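Local coordinates for protein NEDD8-conjugating enzyme UBC12 (PDB 3O2U) that accepts the ubiquitin-like protein RUB1 (NEDD8) from its E1 enzyme as a thioester and catalyses its attachment to other proteins, chiefly the cullin CDC53, at residues A[75-80]-A[143-148]; A[82-87]-A[136-141]; A[104-109]-A[168-173]. All coordinates share one frame; numbering follows the deposited sequence.

Overall arrangement
The three contacts sample one E2 conjugating domain from its core to its C-terminal helices. Contact 2 is the core: about 5 Å from the chain centre, it packs strand 82-87 against helix 131-143 with aliphatic and aromatic carbon alone. Contacts 1 and 3 lie farther out, about 17 and 19 Å from that centre, and both involve loops and an ordered water. Contact 1 is partly buried and joins two loops, one of them leaving the helix used in contact 2. Contact 3 is buried and sets the HPN loop on helix 163-174. Two hydrogen bonds between their segments connect contacts 1 and 3, whose centres are about 9 Å apart.

Contact 1: residues A[75-80]-A[143-148]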
loop_
_atom_site.group_PDB
_atom_site.type_symbol
_atom_site.label_atom_id
_atom_site.label_comp_id
_atom_site.label_asym_id
_atom_site.label_seq_id
_atom_site.Cartn_x
_atom_site.Cartn_y
_atom_site.Cartn_z
ATOM N N GLY A 75 14.464 10.142 -11.253
ATOM C CA GLY A 75 14.828 8.735 -11.198
ATOM C C GLY A 75 14.368 7.872 -12.373
ATOM O O GLY A 75 13.810 8.359 -13.359
ATOM N N TYR A 76 14.596 6.567 -12.255
ATOM C CA TYR A 76 14.310 5.629 -13.337
ATOM C C TYR A 76 12.859 5.644 -13.812
ATOM O O TYR A 76 12.576 5.441 -14.998
ATOM C CB TYR A 76 14.645 4.224 -12.880
ATOM C CG TYR A 76 16.112 3.976 -12.675
ATOM C CD1 TYR A 76 17.006 4.120 -13.726
ATOM C CD2 TYR A 76 16.604 3.576 -11.436
ATOM C CE1 TYR A 76 18.348 3.875 -13.559
ATOM C CE2 TYR A 76 17.949 3.321 -11.257
ATOM C CZ TYR A 76 18.818 3.476 -12.326
ATOM O OH TYR A 76 20.161 3.233 -12.163
ATOM N N TYR A 77 11.950 5.860 -12.870
ATOM C CA TYR A 77 10.519 5.745 -13.117
ATOM C C TYR A 77 9.894 7.115 -13.268
ATOM O O TYR A 77 8.683 7.257 -13.176
ATOM C CB TYR A 77 9.851 4.984 -11.955
ATOM C CG TYR A 77 10.417 3.598 -11.770
ATOM C CD1 TYR A 77 9.858 2.507 -12.428
ATOM C CD2 TYR A 77 11.540 3.383 -10.980
ATOM C CE1 TYR A 77 10.383 1.239 -12.281
ATOM C CE2 TYR A 77 12.081 2.122 -10.830
ATOM C CZ TYR A 77 11.502 1.054 -11.494
ATOM O OH TYR A 77 12.018 -0.209 -11.340
ATOM N N ASN A 78 10.729 8.129 -13.495
ATOM C CA ASN A 78 10.239 9.490 -13.638
ATOM C C ASN A 78 9.026 9.581 -14.556
ATOM O O ASN A 78 9.013 9.034 -15.665
ATOM C CB ASN A 78 11.355 10.452 -14.079
ATOM C CG ASN A 78 11.844 10.178 -15.486
ATOM O OD1 ASN A 78 11.286 10.677 -16.445
ATOM N ND2 ASN A 78 12.879 9.367 -15.610
ATOM N N TYR A 79 7.999 10.258 -14.051
ATOM C CA TYR A 79 6.752 10.526 -14.772
ATOM C C TYR A 79 5.859 9.313 -15.099
ATOM O O TYR A 79 4.833 9.449 -15.775
ATOM C CB TYR A 79 7.040 11.400 -15.991
ATOM C CG TYR A 79 7.586 12.725 -15.527
ATOM C CD1 TYR A 79 6.730 13.729 -15.115
ATOM C CD2 TYR A 79 8.954 12.944 -15.428
ATOM C CE1 TYR A 79 7.205 14.931 -14.659
ATOM C CE2 TYR A 79 9.449 14.163 -14.972
ATOM C CZ TYR A 79 8.560 15.149 -14.582
ATOM O OH TYR A 79 9.013 16.362 -14.122
ATOM N N GLY A 80 6.237 8.141 -14.605
ATOM C CA GLY A 80 5.327 7.002 -14.623
ATOM C C GLY A 80 4.382 7.074 -13.430
ATOM O O GLY A 80 4.754 7.585 -12.380
ATOM N N LEU A 143 12.591 5.981 -5.973
ATOM C CA LEU A 143 13.729 6.894 -5.934
ATOM C C LEU A 143 15.033 6.147 -5.675
ATOM O O LEU A 143 16.086 6.508 -6.203
ATOM C CB LEU A 143 13.514 7.955 -4.860
ATOM C CG LEU A 143 12.239 8.745 -5.096
ATOM C CD1 LEU A 143 12.057 9.836 -4.047
ATOM C CD2 LEU A 143 12.251 9.333 -6.495
ATOM N N GLU A 144 14.958 5.113 -4.851
ATOM C CA GLU A 144 16.114 4.280 -4.557
ATOM C C GLU A 144 15.766 2.800 -4.562
ATOM O O GLU A 144 15.634 2.179 -3.501
ATOM C CB GLU A 144 16.749 4.686 -3.223
ATOM C CG GLU A 144 17.743 5.829 -3.342
ATOM C CD GLU A 144 18.915 5.481 -4.255
ATOM O OE1 GLU A 144 19.777 4.664 -3.846
ATOM O OE2 GLU A 144 18.971 6.025 -5.382
ATOM N N PRO A 145 15.612 2.221 -5.767
ATOM C CA PRO A 145 15.333 0.791 -5.857
ATOM C C PRO A 145 16.519 0.021 -5.300
ATOM O O PRO A 145 17.662 0.444 -5.456
ATOM C CB PRO A 145 15.221 0.540 -7.370
ATOM C CG PRO A 145 14.979 1.864 -7.975
ATOM C CD PRO A 145 15.684 2.857 -7.094
ATOM N N ASN A 146 16.233 -1.104 -4.667
ATOM C CA ASN A 146 17.243 -1.912 -4.012
ATOM C C ASN A 146 17.225 -3.309 -4.615
ATOM O O ASN A 146 16.186 -3.970 -4.624
ATOM C CB ASN A 146 16.930 -1.971 -2.511
ATOM C CG ASN A 146 17.923 -2.807 -1.729
ATOM O OD1 ASN A 146 18.925 -3.281 -2.266
ATOM N ND2 ASN A 146 17.646 -2.990 -0.442
ATOM N N PRO A 147 18.373 -3.775 -5.125
ATOM C CA PRO A 147 18.362 -5.107 -5.735
ATOM C C PRO A 147 18.395 -6.238 -4.708
ATOM O O PRO A 147 18.397 -7.407 -5.098
ATOM C CB PRO A 147 19.644 -5.125 -6.579
ATOM C CG PRO A 147 20.514 -4.031 -6.029
ATOM C CD PRO A 147 19.724 -3.197 -5.055
ATOM N N ASN A 148 18.387 -5.902 -3.421
ATOM C CA ASN A 148 18.573 -6.902 -2.368
ATOM C C ASN A 148 17.304 -7.551 -1.807
ATOM O O ASN A 148 17.380 -8.451 -0.968
ATOM C CB ASN A 148 19.421 -6.317 -1.238
ATOM C CG ASN A 148 20.802 -5.897 -1.713
ATOM O OD1 ASN A 148 21.475 -6.644 -2.427
ATOM N ND2 ASN A 148 21.224 -4.697 -1.334
HETATM O O HOH W 1 15.239 5.853 -9.426
#
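P145 brings one ring corner to two consecutive tyrosines, Y76 and Y77, and this three-residue cluster carries most of the 134 Å² buried between the loops. P145 CG does the touching in both cases. It lies 4.2 Å from Y76 CD2 and 4.1 Å from Y77 CE2, and each time it meets the edge of the ring, near its plane, so the proline is not stacked on either aromatic. The two meetings differ in direction: the Y76 side chain runs aslant to the proline, while that of Y77 passes it heading the opposite way. Both tyrosines hold CG anti to their own carbonyl carbon (chi1 -68° for Y76, -59° for Y77), and these near-equal torsions on adjacent residues bring both ring edges to P145 CG.

No direct hydrogen bond joins the loops. A water does so instead: it accepts from Y76 N at 3.0 Å and gives a weak bond of 3.4 Å to L143 O, at the C-terminal end of its helix.

The shape of 75-80 is fixed from within. In the type I turn from G75 to N78, the carbonyl oxygen of G75 is gripped twice. One donor is the backbone N of N78; the other is its side chain, with N78 ND2 2.6 Å from G75 O and the N-H pointing almost straight at it (172°). A type II turn from Y77 to G80 overlaps the first, sharing Y77 and N78.

Beyond the contact, Y77 OH hydrogen-bonds to F106 O, which ties down the polar end of that ring. The pair of segments fills a junction of helices: F166 of helix 163-174 meets the Y76 ring edge-to-face, F142 of helix 131-143 does the same to Y77, and L159 of helix 153-160 touches both Y76 and P145.

Contact 2: residues A[82-87]-A[136-141]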
loop_
_atom_site.group_PDB
_atom_site.type_symbol
_atom_site.label_atom_id
_atom_site.label_comp_id
_atom_site.label_asym_id
_atom_site.label_seq_id
_atom_site.Cartn_x
_atom_site.Cartn_y
_atom_site.Cartn_z
ATOM N N ILE A 82 2.382 4.839 -10.730
ATOM C CA ILE A 82 2.179 3.512 -10.145
ATOM C C ILE A 82 1.174 3.603 -9.015
ATOM O O ILE A 82 1.397 4.315 -8.045
ATOM C CB ILE A 82 3.482 2.896 -9.617
ATOM C CG1 ILE A 82 4.576 2.926 -10.700
ATOM C CG2 ILE A 82 3.222 1.468 -9.146
ATOM C CD1 ILE A 82 5.393 4.241 -10.740
ATOM N N ASN A 83 0.033 2.938 -9.161
ATOM C CA ASN A 83 -0.972 3.010 -8.111
ATOM C C ASN A 83 -0.998 1.758 -7.243
ATOM O O ASN A 83 -0.678 0.658 -7.704
ATOM C CB ASN A 83 -2.370 3.383 -8.657
ATOM C CG ASN A 83 -2.886 2.405 -9.709
ATOM O OD1 ASN A 83 -2.116 1.735 -10.392
ATOM N ND2 ASN A 83 -4.210 2.337 -9.846
ATOM N N PHE A 84 -1.365 1.949 -5.977
ATOM C CA PHE A 84 -1.399 0.880 -4.979
ATOM C C PHE A 84 -2.734 0.960 -4.250
ATOM O O PHE A 84 -3.267 2.047 -4.026
ATOM C CB PHE A 84 -0.305 1.060 -3.913
ATOM C CG PHE A 84 1.095 1.024 -4.452
ATOM C CD1 PHE A 84 1.840 -0.153 -4.427
ATOM C CD2 PHE A 84 1.674 2.169 -4.987
ATOM C CE1 PHE A 84 3.161 -0.179 -4.922
ATOM C CE2 PHE A 84 2.988 2.148 -5.479
ATOM C CZ PHE A 84 3.725 0.980 -5.449
ATOM N N ASN A 85 -3.257 -0.191 -3.858
ATOM C CA ASN A 85 -4.392 -0.221 -2.949
ATOM C C ASN A 85 -3.851 -0.544 -1.569
ATOM O O ASN A 85 -2.986 -1.413 -1.427
ATOM C CB ASN A 85 -5.403 -1.286 -3.368
ATOM C CG ASN A 85 -6.589 -0.713 -4.132
ATOM O OD1 ASN A 85 -6.746 0.502 -4.252
ATOM N ND2 ASN A 85 -7.427 -1.593 -4.656
ATOM N N LEU A 86 -4.333 0.169 -0.560
ATOM C CA LEU A 86 -3.993 -0.137 0.828
ATOM C C LEU A 86 -5.269 -0.560 1.560
ATOM O O LEU A 86 -6.212 0.239 1.660
ATOM C CB LEU A 86 -3.385 1.092 1.518
ATOM C CG LEU A 86 -1.915 1.453 1.234
ATOM C CD1 LEU A 86 -1.678 1.734 -0.239
ATOM C CD2 LEU A 86 -1.540 2.655 2.051
ATOM N N ASP A 87 -5.298 -1.795 2.060
ATOM C CA ASP A 87 -6.483 -2.375 2.704
ATOM C C ASP A 87 -6.243 -2.566 4.207
ATOM O O ASP A 87 -5.350 -3.328 4.599
ATOM C CB ASP A 87 -6.807 -3.741 2.086
ATOM C CG ASP A 87 -6.971 -3.691 0.573
ATOM O OD1 ASP A 87 -7.332 -2.635 0.034
ATOM O OD2 ASP A 87 -6.744 -4.727 -0.090
ATOM N N THR A 136 5.524 7.446 2.184
ATOM C CA THR A 136 6.875 7.881 1.886
ATOM C C THR A 136 7.746 6.689 1.471
ATOM O O THR A 136 8.575 6.807 0.580
ATOM C CB THR A 136 7.497 8.588 3.093
ATOM O OG1 THR A 136 6.723 9.757 3.386
ATOM C CG2 THR A 136 8.943 8.993 2.786
ATOM N N GLY A 137 7.543 5.541 2.122
ATOM C CA GLY A 137 8.266 4.323 1.790
ATOM C C GLY A 137 8.009 3.815 0.383
ATOM O O GLY A 137 8.930 3.362 -0.303
ATOM N N LEU A 138 6.757 3.891 -0.055
ATOM C CA LEU A 138 6.388 3.494 -1.416
ATOM C C LEU A 138 7.049 4.445 -2.426
ATOM O O LEU A 138 7.550 4.033 -3.458
ATOM C CB LEU A 138 4.862 3.489 -1.569
ATOM C CG LEU A 138 4.168 2.422 -0.709
ATOM C CD1 LEU A 138 2.638 2.506 -0.798
ATOM C CD2 LEU A 138 4.656 1.036 -1.089
ATOM N N LEU A 139 7.068 5.725 -2.107
ATOM C CA LEU A 139 7.727 6.682 -2.981
ATOM C C LEU A 139 9.211 6.317 -3.113
ATOM O O LEU A 139 9.719 6.147 -4.217
ATOM C CB LEU A 139 7.576 8.084 -2.420
ATOM C CG LEU A 139 8.218 9.195 -3.262
ATOM C CD1 LEU A 139 7.746 9.123 -4.705
ATOM C CD2 LEU A 139 7.927 10.565 -2.656
ATOM N N PHE A 140 9.878 6.171 -1.974
ATOM C CA PHE A 140 11.323 5.914 -1.900
ATOM C C PHE A 140 11.765 4.650 -2.660
ATOM O O PHE A 140 12.909 4.549 -3.106
ATOM C CB PHE A 140 11.732 5.825 -0.421
ATOM C CG PHE A 140 13.211 5.960 -0.177
ATOM C CD1 PHE A 140 13.856 7.166 -0.384
ATOM C CD2 PHE A 140 13.953 4.878 0.279
ATOM C CE1 PHE A 140 15.230 7.286 -0.150
ATOM C CE2 PHE A 140 15.320 4.994 0.513
ATOM C CZ PHE A 140 15.956 6.196 0.301
ATOM N N LEU A 141 10.861 3.684 -2.806
ATOM C CA LEU A 141 11.148 2.495 -3.603
ATOM C C LEU A 141 11.503 2.858 -5.044
ATOM O O LEU A 141 12.284 2.174 -5.702
ATOM C CB LEU A 141 9.930 1.559 -3.643
ATOM C CG LEU A 141 9.603 0.616 -2.484
ATOM C CD1 LEU A 141 8.269 -0.053 -2.761
ATOM C CD2 LEU A 141 10.682 -0.437 -2.298
#
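L138 reaches from helix 131-143 down to F84 and L86 on strand 82-87, a packing that belongs to the central helix-on-sheet core of the ubiquitin-conjugating (UBC) fold. The strand is an inner member of a four-stranded antiparallel sheet, and the helix lies across one of its faces; the nearest CA atoms, those of F84 and L138, are 9.0 Å apart, a spacing filled by side chains.

The interaction across the interface is purely apolar. F84 and L86 both start out toward the helix, being two residues apart on the strand, and L138 starts out toward the strand. All three are buried, and the two segments form no hydrogen bond with each other.

Backbone hydrogen bonds run within the helix and between the strands. They tie F84 to V68 and N85 to V100, which holds the strand between 65-70 and 98-101. On the helix, F140 N bonds to T136 O at 2.9 Å. V116, next to the predicted thioester cysteine C117, touches both F84 and L141, so this core packing extends to the active-site loop.

The extended L138 chain (chi2 176°) delivers a single methyl: CD1 sits over one face of the F84 ring, displaced toward the rim and 4.2 Å from F84 CG, while the same carbon meets L86 CD1 at 4.4 Å.

Contact 3: residues A[104-109]-A[168-173]; sequences KIFHPN and EAVRLT
F106, just before the HPN motif of E2 enzymes (H107-P108-N109), packs this loop on helix 163-174. F106 alone makes the loop's side of the contact; its CA is 6.3 Å from that of V170, and A169, V170 and T173 form the receiving surface. The F106 ring reaches A169 and V170 because a chi1 of -165° swings CG opposite the backbone N. F106 CE2 packs 3.9 Å from A169 CB, an oblique approach. V170 CG2 comes to the ring edge, near its plane, 4.4 Å from F106 CD2.

T173 meets the root of the same side chain. T173 OG1 lies 3.3 Å from F106 CB, a packing contact, and T173 CG2 borders CB and CG. A chi1 of 56° turns the hydroxyl back toward the carbonyls of A169 and V170 in its own helix. The polar link is indirect: a water accepts from F106 N at 2.7 Å and donates to T173 OG1 at 2.9 Å, which satisfies the backbone N-H at this buried place. With an alanine here, the water would probably lose its acceptor on the helix, and a gap would open beside F106 CB and CG.

Within the motif, H107 NE2 donates to N109 OD1 at 3.1 Å, a bent bond (140°) whose donor stands tilted from the carbonyl plane. N109 also bonds through its backbone to C117, the predicted thioester cysteine, and its ND2 holds the carbonyls of N146 and D149.

Other elements close round F106: A155 and L158 of helix 153-160, I179 of strand 178-179, and Y184, whose ring it meets edge-to-face. H107 diverges from F106, and F142 of helix 131-143 meets its ring edge-to-face.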
loop_
_atom_site.group_PDB
_atom_site.type_symbol
_atom_site.label_atom_id
_atom_site.label_comp_id
_atom_site.label_asym_id
_atom_site.label_seq_id
_atom_site.Cartn_x
_atom_site.Cartn_y
_atom_site.Cartn_z
ATOM N N LYS A 104 1.374 -3.933 -13.433
ATOM C CA LYS A 104 2.524 -4.768 -13.734
ATOM C C LYS A 104 3.692 -3.847 -14.044
ATOM O O LYS A 104 3.719 -3.174 -15.094
ATOM C CB LYS A 104 2.239 -5.665 -14.939
ATOM C CG LYS A 104 0.977 -6.508 -14.798
ATOM C CD LYS A 104 0.956 -7.619 -15.845
ATOM C CE LYS A 104 -0.425 -8.262 -15.952
ATOM N NZ LYS A 104 -0.683 -8.785 -17.341
ATOM N N ILE A 105 4.650 -3.783 -13.130
ATOM C CA ILE A 105 5.799 -2.909 -13.354
ATOM C C ILE A 105 7.132 -3.637 -13.161
ATOM O O ILE A 105 7.224 -4.620 -12.424
ATOM C CB ILE A 105 5.739 -1.612 -12.503
ATOM C CG1 ILE A 105 5.971 -1.912 -11.033
ATOM C CG2 ILE A 105 4.392 -0.875 -12.682
ATOM C CD1 ILE A 105 6.594 -0.742 -10.314
ATOM N N PHE A 106 8.160 -3.137 -13.835
ATOM C CA PHE A 106 9.485 -3.744 -13.781
ATOM C C PHE A 106 10.264 -3.123 -12.627
ATOM O O PHE A 106 10.858 -2.065 -12.776
ATOM C CB PHE A 106 10.213 -3.478 -15.092
ATOM C CG PHE A 106 11.422 -4.331 -15.298
ATOM C CD1 PHE A 106 11.299 -5.708 -15.437
ATOM C CD2 PHE A 106 12.681 -3.755 -15.389
ATOM C CE1 PHE A 106 12.410 -6.495 -15.645
ATOM C CE2 PHE A 106 13.800 -4.544 -15.594
ATOM C CZ PHE A 106 13.666 -5.909 -15.720
ATOM N N HIS A 107 10.226 -3.767 -11.468
ATOM C CA HIS A 107 10.885 -3.232 -10.284
ATOM C C HIS A 107 11.342 -4.394 -9.404
ATOM O O HIS A 107 10.594 -5.346 -9.189
ATOM C CB HIS A 107 9.918 -2.328 -9.514
ATOM C CG HIS A 107 10.550 -1.625 -8.356
ATOM N ND1 HIS A 107 10.815 -0.276 -8.362
ATOM C CD2 HIS A 107 10.987 -2.092 -7.164
ATOM C CE1 HIS A 107 11.374 0.068 -7.212
ATOM N NE2 HIS A 107 11.499 -1.021 -6.476
ATOM N N PRO A 108 12.581 -4.331 -8.905
ATOM C CA PRO A 108 13.123 -5.465 -8.145
ATOM C C PRO A 108 12.266 -5.817 -6.928
ATOM O O PRO A 108 12.208 -6.986 -6.545
ATOM C CB PRO A 108 14.501 -4.972 -7.689
ATOM C CG PRO A 108 14.518 -3.507 -7.941
ATOM C CD PRO A 108 13.536 -3.220 -9.022
ATOM N N ASN A 109 11.575 -4.832 -6.357
ATOM C CA ASN A 109 10.902 -5.050 -5.079
ATOM C C ASN A 109 9.385 -5.311 -5.182
ATOM O O ASN A 109 8.693 -5.426 -4.168
ATOM C CB ASN A 109 11.239 -3.904 -4.114
ATOM C CG ASN A 109 12.742 -3.597 -4.078
ATOM O OD1 ASN A 109 13.169 -2.451 -4.273
ATOM N ND2 ASN A 109 13.548 -4.621 -3.826
ATOM N N GLU A 168 16.892 1.923 -19.480
ATOM C CA GLU A 168 16.220 1.680 -20.748
ATOM C C GLU A 168 15.188 0.563 -20.639
ATOM O O GLU A 168 14.158 0.603 -21.312
ATOM C CB GLU A 168 17.234 1.387 -21.854
ATOM C CG GLU A 168 18.032 2.611 -22.288
ATOM C CD GLU A 168 19.016 2.293 -23.406
ATOM O OE1 GLU A 168 19.203 1.091 -23.707
ATOM O OE2 GLU A 168 19.600 3.241 -23.978
ATOM N N ALA A 169 15.466 -0.422 -19.787
ATOM C CA ALA A 169 14.510 -1.492 -19.526
ATOM C C ALA A 169 13.254 -0.949 -18.843
ATOM O O ALA A 169 12.140 -1.403 -19.116
ATOM C CB ALA A 169 15.140 -2.555 -18.675
ATOM N N VAL A 170 13.447 0.016 -17.945
ATOM C CA VAL A 170 12.339 0.625 -17.223
ATOM C C VAL A 170 11.512 1.485 -18.170
ATOM O O VAL A 170 10.279 1.427 -18.165
ATOM C CB VAL A 170 12.844 1.454 -16.020
ATOM C CG1 VAL A 170 11.724 2.307 -15.465
ATOM C CG2 VAL A 170 13.386 0.529 -14.945
ATOM N N ARG A 171 12.196 2.255 -19.013
ATOM C CA ARG A 171 11.519 3.069 -20.013
ATOM C C ARG A 171 10.689 2.219 -20.976
ATOM O O ARG A 171 9.572 2.600 -21.322
ATOM C CB ARG A 171 12.517 3.947 -20.790
ATOM C CG ARG A 171 13.238 5.004 -19.932
ATOM C CD ARG A 171 13.922 6.096 -20.793
ATOM N NE ARG A 171 15.311 5.780 -21.155
ATOM C CZ ARG A 171 16.372 6.497 -20.783
ATOM N NH1 ARG A 171 16.224 7.588 -20.039
ATOM N NH2 ARG A 171 17.587 6.127 -21.163
ATOM N N LEU A 172 11.226 1.078 -21.406
ATOM C CA LEU A 172 10.481 0.176 -22.288
ATOM C C LEU A 172 9.242 -0.399 -21.594
ATOM O O LEU A 172 8.143 -0.385 -22.143
ATOM C CB LEU A 172 11.364 -0.988 -22.735
ATOM C CG LEU A 172 10.677 -2.205 -23.375
ATOM C CD1 LEU A 172 10.035 -1.833 -24.697
ATOM C CD2 LEU A 172 11.688 -3.334 -23.591
ATOM N N THR A 173 9.438 -0.955 -20.403
ATOM C CA THR A 173 8.340 -1.602 -19.679
ATOM C C THR A 173 7.225 -0.627 -19.277
ATOM O O THR A 173 6.047 -0.978 -19.352
ATOM C CB THR A 173 8.867 -2.363 -18.460
ATOM O OG1 THR A 173 9.616 -1.477 -17.619
ATOM C CG2 THR A 173 9.783 -3.488 -18.917
HETATM O O HOH W 2 7.733 -1.003 -15.499
#